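PDB 6L85: phosphate transporter from Thermotoga maritima MSB8, which probably carries phosphate into the cell across the membrane, driven by the sodium gradient, as do its human SLC20 relatives. Local coordinates for residues V173-F178 and R322-D327; M27-G32 and T316-S321; E78-A83 and I271-G276; E72-V77 and V120-N125; F12-S17 and S85-A90. One frame throughout, in Å; residues are numbered along the deposited sequence.

Interaction 1 (V173-F178 and R322-D327); sequences VAIPFF and RGFTVD. With NA (sodium ion), chain S.
F324 and F178 meet where two helices of the all-helical transporter bundle, 167-194 and 320-339, pass each other with little direct contact. The nearest backbone pair, I175 and F324, has its CA atoms 9.4 Å apart, so side chains have to span the gap. The apolar contacts come first. F324 accounts for 71 of the 127 Å² buried here. Chi1 of -178° points the F324 ring away from its own backbone N and out toward the other helix, and F324 CZ arrives 3.8 Å from F178 CB. That carbon lies at the edge of the F324 ring, close to its plane, so F324 drives its rim against the root of F178 and the two rings do not stack. I175 adds a looser touch, its CG2 4.4 Å from F324 CE1 at a slant. The aromatic contacts form a second group. One face of the F178 ring is lined by its sequence neighbour F177, whose CD2 stands 4.0 Å above the ring centre. Beyond the two segments, F324 packs edge-to-face with F239 of helix 231-258, and F178 does the same with F328. The metal contact makes a third group. One turn on from F324, D327 binds a sodium ion that T29, Q243 and S247 complete. The second carboxylate oxygen, OD1, is taken up by a hydrogen bond elsewhere in the structure. Metal binding thus falls to a single oxygen, with D327 OD2 2.2 Å from the sodium ion.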
# COMPACT_ATOMS: atom_id res chain seq x y z
N VAL B 173 7.66 23.09 0.98
CA VAL B 173 6.29 23.05 1.47
C VAL B 173 5.30 22.65 0.38
O VAL B 173 4.33 21.94 0.67
CB VAL B 173 5.90 24.41 2.08
CG1 VAL B 173 4.39 24.49 2.35
CG2 VAL B 173 6.69 24.70 3.33
N ALA B 174 5.53 23.07 -0.86
CA ALA B 174 4.50 22.90 -1.89
C ALA B 174 4.51 21.50 -2.48
O ALA B 174 3.45 20.99 -2.87
CB ALA B 174 4.69 23.93 -3.00
N ILE B 175 5.68 20.89 -2.63
CA ILE B 175 5.73 19.54 -3.19
C ILE B 175 5.13 18.56 -2.18
O ILE B 175 4.30 17.71 -2.58
CB ILE B 175 7.17 19.19 -3.60
CG1 ILE B 175 7.59 20.10 -4.75
CG2 ILE B 175 7.34 17.69 -3.89
CD1 ILE B 175 8.75 19.60 -5.54
N PRO B 176 5.50 18.62 -0.89
CA PRO B 176 4.80 17.77 0.09
C PRO B 176 3.31 17.99 0.11
O PRO B 176 2.54 17.03 0.29
CB PRO B 176 5.45 18.16 1.42
CG PRO B 176 6.81 18.55 1.05
CD PRO B 176 6.65 19.29 -0.26
N PHE B 177 2.87 19.24 -0.07
CA PHE B 177 1.43 19.47 -0.07
C PHE B 177 0.74 18.67 -1.18
O PHE B 177 -0.29 18.05 -0.96
CB PHE B 177 1.12 20.95 -0.22
CG PHE B 177 -0.32 21.21 -0.45
CD1 PHE B 177 -1.21 21.17 0.62
CD2 PHE B 177 -0.80 21.43 -1.73
CE1 PHE B 177 -2.56 21.38 0.41
CE2 PHE B 177 -2.14 21.63 -1.95
CZ PHE B 177 -3.03 21.61 -0.88
N PHE B 178 1.31 18.65 -2.39
CA PHE B 178 0.61 17.96 -3.46
C PHE B 178 0.71 16.44 -3.33
O PHE B 178 -0.26 15.74 -3.63
CB PHE B 178 1.13 18.43 -4.83
CG PHE B 178 0.58 19.77 -5.25
CD1 PHE B 178 -0.71 19.87 -5.76
CD2 PHE B 178 1.34 20.92 -5.12
CE1 PHE B 178 -1.23 21.10 -6.15
CE2 PHE B 178 0.84 22.16 -5.49
CZ PHE B 178 -0.45 22.26 -6.02
N ARG B 322 6.60 20.78 -14.83
CA ARG B 322 5.45 20.57 -15.70
C ARG B 322 5.05 19.10 -15.76
O ARG B 322 3.86 18.80 -15.81
CB ARG B 322 5.74 21.10 -17.10
CG ARG B 322 5.61 22.61 -17.20
CD ARG B 322 5.72 23.11 -18.64
NE ARG B 322 5.41 24.53 -18.69
CZ ARG B 322 6.26 25.49 -18.36
NH1 ARG B 322 7.49 25.18 -17.94
NH2 ARG B 322 5.89 26.76 -18.43
N GLY B 323 6.02 18.18 -15.81
CA GLY B 323 5.69 16.76 -15.79
C GLY B 323 5.00 16.36 -14.50
O GLY B 323 4.02 15.62 -14.51
N PHE B 324 5.51 16.85 -13.36
CA PHE B 324 4.84 16.73 -12.07
C PHE B 324 3.38 17.18 -12.15
O PHE B 324 2.47 16.47 -11.70
CB PHE B 324 5.61 17.57 -11.04
CG PHE B 324 5.06 17.50 -9.64
CD1 PHE B 324 5.51 16.53 -8.75
CD2 PHE B 324 4.13 18.44 -9.18
CE1 PHE B 324 5.03 16.47 -7.44
CE2 PHE B 324 3.66 18.40 -7.88
CZ PHE B 324 4.11 17.40 -7.01
N THR B 325 3.15 18.38 -12.71
CA THR B 325 1.79 18.94 -12.81
C THR B 325 0.90 18.12 -13.74
O THR B 325 -0.28 17.88 -13.44
CB THR B 325 1.89 20.40 -13.28
OG1 THR B 325 2.54 21.18 -12.27
CG2 THR B 325 0.50 21.02 -13.55
N VAL B 326 1.44 17.67 -14.87
CA VAL B 326 0.68 16.89 -15.84
C VAL B 326 0.22 15.58 -15.22
O VAL B 326 -0.94 15.17 -15.36
CB VAL B 326 1.54 16.63 -17.10
CG1 VAL B 326 0.98 15.46 -17.94
CG2 VAL B 326 1.65 17.90 -17.93
N ASP B 327 1.14 14.90 -14.53
CA ASP B 327 0.79 13.65 -13.87
C ASP B 327 -0.24 13.85 -12.79
O ASP B 327 -1.23 13.11 -12.71
CB ASP B 327 2.04 13.01 -13.27
CG ASP B 327 3.00 12.50 -14.30
OD1 ASP B 327 2.59 12.28 -15.47
OD2 ASP B 327 4.18 12.29 -13.94
NA NA S . 6.29 11.67 -13.74

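Interaction 2 (M27-G32 and T316-S321); sequences MATAVG and TTLTNS. With NA (sodium ion), chain S.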
# COMPACT_ATOMS: atom_id res chain seq x y z
N MET B 27 4.25 6.86 -17.29
CA MET B 27 5.70 6.87 -17.08
C MET B 27 6.49 7.71 -18.08
O MET B 27 7.68 7.91 -17.85
CB MET B 27 6.25 5.43 -17.08
CG MET B 27 5.80 4.59 -15.87
SD MET B 27 6.35 5.27 -14.27
CE MET B 27 5.51 4.18 -13.14
N ALA B 28 5.89 8.20 -19.18
CA ALA B 28 6.69 8.93 -20.17
C ALA B 28 7.25 10.23 -19.60
O ALA B 28 8.34 10.63 -19.97
CB ALA B 28 5.86 9.21 -21.42
N THR B 29 6.52 10.90 -18.70
CA THR B 29 7.07 12.10 -18.08
C THR B 29 8.37 11.78 -17.33
O THR B 29 9.39 12.46 -17.52
CB THR B 29 6.04 12.73 -17.13
OG1 THR B 29 5.52 11.72 -16.26
CG2 THR B 29 4.87 13.35 -17.91
N ALA B 30 8.34 10.74 -16.48
CA ALA B 30 9.50 10.38 -15.67
C ALA B 30 10.64 9.85 -16.53
O ALA B 30 11.81 10.13 -16.26
CB ALA B 30 9.11 9.35 -14.60
N VAL B 31 10.31 9.06 -17.56
CA VAL B 31 11.34 8.51 -18.43
C VAL B 31 11.97 9.60 -19.29
O VAL B 31 13.18 9.60 -19.52
CB VAL B 31 10.76 7.38 -19.29
CG1 VAL B 31 11.74 7.05 -20.41
CG2 VAL B 31 10.49 6.14 -18.45
N GLY B 32 11.15 10.54 -19.78
CA GLY B 32 11.65 11.58 -20.67
C GLY B 32 12.53 12.60 -19.97
O GLY B 32 13.43 13.17 -20.59
N THR B 316 11.02 15.24 -23.72
CA THR B 316 12.25 15.45 -22.95
C THR B 316 12.54 16.93 -22.71
O THR B 316 13.42 17.25 -21.92
CB THR B 316 13.46 14.82 -23.64
OG1 THR B 316 13.82 15.58 -24.80
CG2 THR B 316 13.19 13.37 -24.01
N THR B 317 11.82 17.83 -23.38
CA THR B 317 11.89 19.25 -23.12
C THR B 317 10.82 19.72 -22.13
O THR B 317 10.71 20.92 -21.87
CB THR B 317 11.78 20.05 -24.43
OG1 THR B 317 10.53 19.77 -25.08
CG2 THR B 317 12.92 19.67 -25.37
N LEU B 318 10.03 18.80 -21.59
CA LEU B 318 9.06 19.14 -20.56
C LEU B 318 9.78 19.31 -19.22
O LEU B 318 10.45 18.38 -18.75
CB LEU B 318 7.99 18.05 -20.47
CG LEU B 318 6.74 18.38 -19.65
CD1 LEU B 318 5.97 19.52 -20.33
CD2 LEU B 318 5.86 17.13 -19.50
N THR B 319 9.66 20.48 -18.61
CA THR B 319 10.32 20.67 -17.32
C THR B 319 9.77 19.69 -16.30
O THR B 319 8.65 19.18 -16.42
CB THR B 319 10.15 22.10 -16.80
OG1 THR B 319 8.77 22.50 -16.85
CG2 THR B 319 11.00 23.09 -17.60
N ASN B 320 10.58 19.42 -15.27
CA ASN B 320 10.14 18.51 -14.22
C ASN B 320 8.94 19.05 -13.46
O ASN B 320 8.07 18.28 -13.05
CB ASN B 320 11.30 18.24 -13.29
CG ASN B 320 12.32 17.33 -13.92
OD1 ASN B 320 12.02 16.17 -14.21
ND2 ASN B 320 13.52 17.84 -14.18
N SER B 321 8.85 20.38 -13.29
CA SER B 321 7.67 20.92 -12.63
C SER B 321 6.43 20.75 -13.51
O SER B 321 5.33 20.52 -12.99
CB SER B 321 7.90 22.39 -12.27
OG SER B 321 8.28 23.11 -13.42
NA NA S . 6.29 11.67 -13.74
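The carbonyl of G32 is the flat group that matters between 27-32 and 316-321, since no ring or side-chain amide touches across. T316 approaches it from one face: T316 CA stands above the carbonyl plane, 3.5 Å from G32 O, in a bent CA-H...O contact with 134° at the hydrogen. T316 CG2 lies 3.4 Å from G32 O on the same side but nearer the plane. The backbones are close here, with the CA atoms of G32 and T316 4.5 Å apart; a side chain on G32 would point at T316 and be crowded by the carbonyl of A28.

One turn earlier the contact is methyl to methyl, T29 CG2 lying 4.2 Å from L318 CD2. The hydroxyl of T29 sits between its own backbone N and carbonyl carbon (chi1 50°), which directs OG1 to the sodium ion at 2.6 Å and leaves CG2 for L318. Q243, S247 and D327 complete that ion's shell. After L318 the chain enters helix 320-339, with T319 at its N-cap.

The chemistry thus divides T29 between its two branches: the methyl packs on the loop while the oxygen binds sodium, so apolar packing probably helps fix the rotation of a metal ligand.

Interaction 3 (E78-A83 and I271-G276); sequences ELMYGA and IVASTG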
# COMPACT_ATOMS: atom_id res chain seq x y z
N GLU B 78 -26.14 -14.79 -25.25
CA GLU B 78 -25.66 -13.89 -26.28
C GLU B 78 -24.78 -12.80 -25.67
O GLU B 78 -23.81 -12.39 -26.29
CB GLU B 78 -26.84 -13.28 -27.06
CG GLU B 78 -27.72 -14.30 -27.82
CD GLU B 78 -26.93 -15.36 -28.61
OE1 GLU B 78 -25.84 -15.05 -29.15
OE2 GLU B 78 -27.42 -16.51 -28.71
N LEU B 79 -25.13 -12.32 -24.47
CA LEU B 79 -24.26 -11.38 -23.76
C LEU B 79 -22.88 -11.98 -23.57
O LEU B 79 -21.87 -11.29 -23.72
CB LEU B 79 -24.87 -11.03 -22.41
CG LEU B 79 -23.91 -10.22 -21.54
CD1 LEU B 79 -23.59 -8.90 -22.24
CD2 LEU B 79 -24.48 -9.96 -20.17
N MET B 80 -22.83 -13.27 -23.27
CA MET B 80 -21.56 -13.93 -23.05
C MET B 80 -20.73 -13.97 -24.35
O MET B 80 -19.54 -13.58 -24.37
CB MET B 80 -21.88 -15.31 -22.44
CG MET B 80 -21.01 -16.49 -22.75
SD MET B 80 -21.80 -17.94 -21.95
CE MET B 80 -21.45 -17.58 -20.23
N TYR B 81 -21.37 -14.34 -25.46
CA TYR B 81 -20.64 -14.32 -26.73
C TYR B 81 -20.31 -12.90 -27.20
O TYR B 81 -19.26 -12.67 -27.82
CB TYR B 81 -21.42 -15.09 -27.80
CG TYR B 81 -21.47 -16.59 -27.53
CD1 TYR B 81 -20.32 -17.29 -27.23
CD2 TYR B 81 -22.68 -17.28 -27.54
CE1 TYR B 81 -20.36 -18.65 -26.96
CE2 TYR B 81 -22.73 -18.64 -27.28
CZ TYR B 81 -21.56 -19.32 -26.99
OH TYR B 81 -21.58 -20.67 -26.73
N GLY B 82 -21.15 -11.92 -26.88
CA GLY B 82 -20.84 -10.55 -27.24
C GLY B 82 -19.65 -10.00 -26.48
O GLY B 82 -18.81 -9.29 -27.04
N ALA B 83 -19.57 -10.30 -25.17
CA ALA B 83 -18.43 -9.88 -24.38
C ALA B 83 -17.14 -10.43 -24.97
O ALA B 83 -16.17 -9.70 -25.18
CB ALA B 83 -18.60 -10.33 -22.92
N ILE B 271 -20.51 -14.02 -14.78
CA ILE B 271 -21.81 -13.87 -14.16
C ILE B 271 -22.84 -14.70 -14.91
O ILE B 271 -23.69 -15.34 -14.28
CB ILE B 271 -22.21 -12.38 -14.09
CG1 ILE B 271 -21.36 -11.65 -13.05
CG2 ILE B 271 -23.65 -12.24 -13.68
CD1 ILE B 271 -21.40 -10.13 -13.21
N VAL B 272 -22.77 -14.74 -16.24
CA VAL B 272 -23.74 -15.55 -16.97
C VAL B 272 -23.50 -17.05 -16.70
O VAL B 272 -24.44 -17.79 -16.38
CB VAL B 272 -23.75 -15.21 -18.47
CG1 VAL B 272 -24.65 -16.18 -19.26
CG2 VAL B 272 -24.27 -13.79 -18.70
N ALA B 273 -22.23 -17.50 -16.76
CA ALA B 273 -21.94 -18.91 -16.48
C ALA B 273 -22.34 -19.31 -15.06
O ALA B 273 -22.76 -20.46 -14.84
CB ALA B 273 -20.45 -19.21 -16.67
N SER B 274 -22.24 -18.40 -14.11
CA SER B 274 -22.51 -18.74 -12.72
C SER B 274 -24.00 -18.65 -12.38
O SER B 274 -24.55 -19.56 -11.76
CB SER B 274 -21.67 -17.84 -11.81
OG SER B 274 -22.22 -17.73 -10.51
N THR B 275 -24.67 -17.55 -12.76
CA THR B 275 -26.05 -17.36 -12.37
C THR B 275 -27.03 -17.23 -13.52
O THR B 275 -28.23 -17.39 -13.28
CB THR B 275 -26.20 -16.11 -11.47
OG1 THR B 275 -25.46 -15.02 -12.00
CG2 THR B 275 -25.70 -16.43 -10.06
N GLY B 276 -26.58 -16.97 -14.74
CA GLY B 276 -27.52 -16.78 -15.84
C GLY B 276 -27.91 -15.33 -16.07
O GLY B 276 -27.19 -14.60 -16.75
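M80 and V272 carry this contact, burying 64 and 62 Å² respectively of the 165 Å² total, with L79 and A273 flanking them. Their CA atoms are 6.7 Å apart, the nearest backbone pair of the two segments. M80 reaches across with its terminal methyl: the chain runs extended through chi2 and bends only at chi3 (-72°), which lays CE against the start of the last helical turn. There M80 CE is 3.6 Å from V272 CG1 and also 3.6 Å from the backbone N of A273, with A273 CB a little farther off at 4.0 Å. The methyl therefore rests partly on side chain and partly on main chain. V272 divides its branches between two partners, for its other methyl, CG2, meets L79 CD2 at 4.1 Å.

The helix end is tied off internally. T275 OG1 donates to I271 O at 2.9 Å, and T275 N reaches the same oxygen from the opposite face of its carbonyl plane. G276 then leaves helical geometry with a positive phi. I3 of helix 2-32 also touches M80.

The axes of helices 78-83 and 271-275 approach to 10.1 Å with 152° between their directions. This is roughly antiparallel helix packing through apolar side chains, as in polytopic membrane transporters, here joining the start of helix 76-99 to the end of helix 260-275.

Interaction 4 (E72-V77 and V120-N125); sequences EKVQPV and VAVGIN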
# COMPACT_ATOMS: atom_id res chain seq x y z
N GLU B 72 -30.96 -6.18 -20.18
CA GLU B 72 -32.28 -6.81 -20.15
C GLU B 72 -32.87 -7.12 -21.53
O GLU B 72 -33.90 -7.79 -21.59
CB GLU B 72 -33.27 -5.94 -19.38
CG GLU B 72 -32.93 -5.79 -17.91
CD GLU B 72 -33.58 -4.57 -17.29
OE1 GLU B 72 -32.91 -3.88 -16.48
OE2 GLU B 72 -34.76 -4.30 -17.60
N LYS B 73 -32.25 -6.68 -22.63
CA LYS B 73 -32.79 -6.97 -23.96
C LYS B 73 -32.02 -8.05 -24.69
O LYS B 73 -32.42 -8.44 -25.79
CB LYS B 73 -32.80 -5.72 -24.85
CG LYS B 73 -33.14 -4.44 -24.14
CD LYS B 73 -34.55 -4.00 -24.41
CE LYS B 73 -34.83 -2.72 -23.66
NZ LYS B 73 -36.29 -2.38 -23.69
N VAL B 74 -30.91 -8.50 -24.13
CA VAL B 74 -30.12 -9.57 -24.71
C VAL B 74 -30.30 -10.82 -23.86
O VAL B 74 -30.38 -10.74 -22.63
CB VAL B 74 -28.64 -9.14 -24.80
CG1 VAL B 74 -27.87 -10.09 -25.70
CG2 VAL B 74 -28.55 -7.74 -25.32
N GLN B 75 -30.41 -11.96 -24.52
CA GLN B 75 -30.36 -13.21 -23.80
C GLN B 75 -28.97 -13.37 -23.17
O GLN B 75 -27.96 -13.00 -23.78
CB GLN B 75 -30.66 -14.38 -24.72
CG GLN B 75 -32.09 -14.93 -24.59
CD GLN B 75 -32.14 -16.44 -24.62
OE1 GLN B 75 -31.48 -17.09 -25.44
NE2 GLN B 75 -32.93 -17.02 -23.72
N PRO B 76 -28.89 -13.87 -21.93
CA PRO B 76 -27.58 -14.04 -21.28
C PRO B 76 -26.54 -14.77 -22.13
O PRO B 76 -25.40 -14.31 -22.20
CB PRO B 76 -27.94 -14.81 -20.01
CG PRO B 76 -29.28 -14.20 -19.62
CD PRO B 76 -29.99 -13.89 -20.94
N VAL B 77 -26.90 -15.86 -22.80
CA VAL B 77 -25.91 -16.58 -23.61
C VAL B 77 -25.31 -15.65 -24.66
O VAL B 77 -24.09 -15.69 -24.94
CB VAL B 77 -26.56 -17.83 -24.24
CG1 VAL B 77 -27.74 -17.44 -25.15
CG2 VAL B 77 -25.52 -18.64 -25.01
N VAL B 120 -25.71 -5.43 -33.38
CA VAL B 120 -25.96 -6.58 -34.25
C VAL B 120 -26.91 -7.57 -33.60
O VAL B 120 -27.67 -8.26 -34.30
CB VAL B 120 -24.63 -7.24 -34.66
CG1 VAL B 120 -24.84 -8.69 -35.06
CG2 VAL B 120 -24.08 -6.50 -35.81
N ALA B 121 -26.91 -7.66 -32.28
CA ALA B 121 -27.74 -8.68 -31.64
C ALA B 121 -29.18 -8.21 -31.52
O ALA B 121 -30.11 -9.00 -31.71
CB ALA B 121 -27.17 -9.03 -30.26
N VAL B 122 -29.39 -6.94 -31.21
CA VAL B 122 -30.74 -6.45 -30.92
C VAL B 122 -31.10 -5.19 -31.69
O VAL B 122 -32.30 -4.89 -31.85
CB VAL B 122 -30.86 -6.22 -29.39
CG1 VAL B 122 -32.12 -5.46 -29.01
CG2 VAL B 122 -30.84 -7.54 -28.67
N GLY B 123 -30.16 -4.46 -32.27
CA GLY B 123 -30.50 -3.23 -32.96
C GLY B 123 -30.40 -2.02 -32.04
O GLY B 123 -29.86 -2.09 -30.94
N ILE B 124 -30.95 -0.90 -32.52
CA ILE B 124 -30.90 0.36 -31.78
C ILE B 124 -31.29 0.18 -30.31
O ILE B 124 -30.82 0.92 -29.43
CB ILE B 124 -31.79 1.41 -32.48
CG1 ILE B 124 -31.23 1.74 -33.86
CG2 ILE B 124 -31.91 2.69 -31.66
CD1 ILE B 124 -29.84 2.31 -33.82
N ASN B 125 -32.12 -0.82 -30.01
CA ASN B 125 -32.56 -1.06 -28.64
C ASN B 125 -31.54 -1.86 -27.83
O ASN B 125 -31.67 -1.93 -26.60
CB ASN B 125 -33.90 -1.80 -28.62
CG ASN B 125 -35.08 -0.84 -28.70
OD1 ASN B 125 -34.92 0.38 -28.58
ND2 ASN B 125 -36.27 -1.39 -28.89
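V122 is turned toward the segment 72-77 and presents its CG2 methyl to two neighbours at once, the carbonyl of K73 and the side chain of V74. Its first torsion (chi1 169°) puts CG1 anti to the backbone N and leaves CG2 anti to the carbonyl carbon. From there V122 CG2 lies 3.4 Å from K73 O, a carbon-to-oxygen van der Waals contact, and 4.1 Å from V74 CG2. The two valine side chains cross obliquely, so they meet through one methyl each and not along their lengths. The CA atoms of V74 and V122 are 7.0 Å apart, the nearest pair in the two backbones.

K73 lies alongside. Its CB is 4.2 Å from V122 CG1; chi1 (-38°) places K73 CG 3.8 Å from N125 O, and the bend at chi2 (-103°) then directs CD and the rest of the chain. What touches is the aliphatic stem; the ammonium group runs on beyond it along the surface. N125 takes part mainly with its main chain.

The pieces joined are the link leading into helix 76-99, where Q75 is the N-cap, and the turn that follows helix 106-121. G123, with its positive phi, bends the chain in that turn, and I124 O accepts a hydrogen bond from W129 NE1.

Chemically, then, the linker and the turn meet through methyls and a lysine stem lying against backbone carbonyls, in van der Waals contact only, and the lysine charge plays no evident part across the contact.

Interaction 5 (F12-S17 and S85-A90); sequences FIMAFS and SALIAA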
# COMPACT_ATOMS: atom_id res chain seq x y z
N PHE B 12 -7.15 -11.93 -20.69
CA PHE B 12 -5.73 -11.72 -20.46
C PHE B 12 -5.10 -10.97 -21.62
O PHE B 12 -4.29 -10.06 -21.42
CB PHE B 12 -5.01 -13.06 -20.24
CG PHE B 12 -3.56 -12.89 -20.03
CD1 PHE B 12 -3.05 -12.65 -18.76
CD2 PHE B 12 -2.69 -12.89 -21.11
CE1 PHE B 12 -1.71 -12.45 -18.57
CE2 PHE B 12 -1.35 -12.68 -20.93
CZ PHE B 12 -0.85 -12.46 -19.66
N ILE B 13 -5.43 -11.37 -22.85
CA ILE B 13 -4.85 -10.70 -24.02
C ILE B 13 -5.27 -9.22 -24.06
O ILE B 13 -4.45 -8.33 -24.32
CB ILE B 13 -5.25 -11.45 -25.30
CG1 ILE B 13 -4.58 -12.83 -25.31
CG2 ILE B 13 -4.92 -10.63 -26.54
CD1 ILE B 13 -4.97 -13.68 -26.52
N MET B 14 -6.54 -8.95 -23.80
CA MET B 14 -7.00 -7.57 -23.74
C MET B 14 -6.24 -6.77 -22.68
O MET B 14 -5.79 -5.65 -22.93
CB MET B 14 -8.50 -7.54 -23.48
CG MET B 14 -9.06 -6.18 -23.32
SD MET B 14 -9.16 -5.31 -24.90
CE MET B 14 -9.60 -3.68 -24.33
N ALA B 15 -6.09 -7.34 -21.47
CA ALA B 15 -5.39 -6.65 -20.38
C ALA B 15 -3.93 -6.39 -20.74
O ALA B 15 -3.40 -5.30 -20.49
CB ALA B 15 -5.51 -7.49 -19.10
N PHE B 16 -3.28 -7.41 -21.32
CA PHE B 16 -1.91 -7.26 -21.82
C PHE B 16 -1.81 -6.09 -22.80
O PHE B 16 -0.88 -5.27 -22.71
CB PHE B 16 -1.50 -8.58 -22.48
CG PHE B 16 -0.05 -8.63 -22.88
CD1 PHE B 16 0.36 -8.08 -24.08
CD2 PHE B 16 0.89 -9.22 -22.06
CE1 PHE B 16 1.69 -8.10 -24.45
CE2 PHE B 16 2.23 -9.26 -22.43
CZ PHE B 16 2.63 -8.69 -23.63
N SER B 17 -2.77 -5.99 -23.73
CA SER B 17 -2.73 -4.92 -24.73
C SER B 17 -2.92 -3.55 -24.08
O SER B 17 -2.28 -2.57 -24.50
CB SER B 17 -3.78 -5.19 -25.82
OG SER B 17 -5.07 -4.70 -25.51
N SER B 85 -16.68 -11.32 -28.09
CA SER B 85 -16.47 -10.67 -29.39
C SER B 85 -15.82 -9.30 -29.21
O SER B 85 -14.88 -8.96 -29.93
CB SER B 85 -17.79 -10.54 -30.15
OG SER B 85 -18.24 -11.81 -30.58
N ALA B 86 -16.32 -8.52 -28.26
CA ALA B 86 -15.75 -7.22 -27.96
C ALA B 86 -14.29 -7.33 -27.52
O ALA B 86 -13.44 -6.55 -27.96
CB ALA B 86 -16.59 -6.52 -26.88
N LEU B 87 -13.98 -8.30 -26.65
CA LEU B 87 -12.59 -8.48 -26.21
C LEU B 87 -11.69 -8.79 -27.40
O LEU B 87 -10.63 -8.18 -27.57
CB LEU B 87 -12.48 -9.61 -25.17
CG LEU B 87 -12.91 -9.36 -23.70
CD1 LEU B 87 -12.95 -10.66 -22.92
CD2 LEU B 87 -12.02 -8.34 -22.96
N ILE B 88 -12.10 -9.74 -28.25
CA ILE B 88 -11.33 -10.09 -29.45
C ILE B 88 -11.07 -8.85 -30.30
O ILE B 88 -9.92 -8.56 -30.69
CB ILE B 88 -12.06 -11.16 -30.28
CG1 ILE B 88 -12.13 -12.49 -29.53
CG2 ILE B 88 -11.38 -11.35 -31.63
CD1 ILE B 88 -12.61 -13.66 -30.39
N ALA B 89 -12.13 -8.08 -30.58
CA ALA B 89 -12.02 -6.97 -31.54
C ALA B 89 -11.16 -5.85 -30.99
O ALA B 89 -10.30 -5.30 -31.71
CB ALA B 89 -13.42 -6.44 -31.91
N ALA B 90 -11.42 -5.46 -29.74
CA ALA B 90 -10.64 -4.39 -29.12
C ALA B 90 -9.18 -4.79 -29.00
O ALA B 90 -8.29 -4.01 -29.36
CB ALA B 90 -11.22 -4.03 -27.75
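M14 lies over L87 with CB and CG, and over A90 with SD and CE, so one side chain spans nearly a full turn of the helix opposite. Close to the backbone, M14 CB is 3.6 Å from L87 CD2 and M14 CG 3.7 Å from the same methyl; the two side chains cross at about a right angle. Farther out, M14 SD sits 3.7 Å from A90 CB, and M14 CE 3.8 Å from it. The route follows from the torsions: CG is anti to the backbone N (chi1 177°), and the bend at chi2 (73°) turns sulfur and terminal methyl along helix 76-99 instead of straight into it. L87 contributes through its end, as CD2 comes back toward helix 2-32. The small methyl of A90 lets the thioether settle close to the backbone, with M14 SD 4.1 Å from A90 C.

Putting an alanine here in place of M14 would keep CB beside L87 but would probably open a gap over A90, whose methyl would lose both the sulfur and the terminal methyl packed on it.

One polar bond lies within the segment 12-17: S17 OG donates to M14 O at 2.8 Å, tilted 21° from the carbonyl plane, which satisfies a buried hydroxyl. Around the contact, A262 of helix 260-275 and I110 of helix 106-121 also touch M14. This is close packing of membrane helices 2-32 and 76-99 in the transporter core, with the side chain of M14 about 9 Å from a bound sodium ion.

How the interactions relate
Interactions 1 and 2 form one group and 3, 4 and 5 another, 1 lying across the chain's centre from 3, 4 and 5. Interactions 1 and 2 have centres 13 Å apart, share helix 320-339 and meet at one sodium ion, where D327 OD2 lies 2.7 Å from T29 OG1, a probable hydrogen bond. Interactions 3, 4 and 5 share helix 76-99; 3 and 4 touch, with centres 12 Å apart, while the centres of 5 and 3 are 17 Å apart. Along the chain, interactions 3 and 4 are nested inside the loop closed by 2, and 5 closes before 1 opens. Helix 2-32 runs from the sodium site shared by 1 and 2 to the contact of 5, itself near another bound sodium.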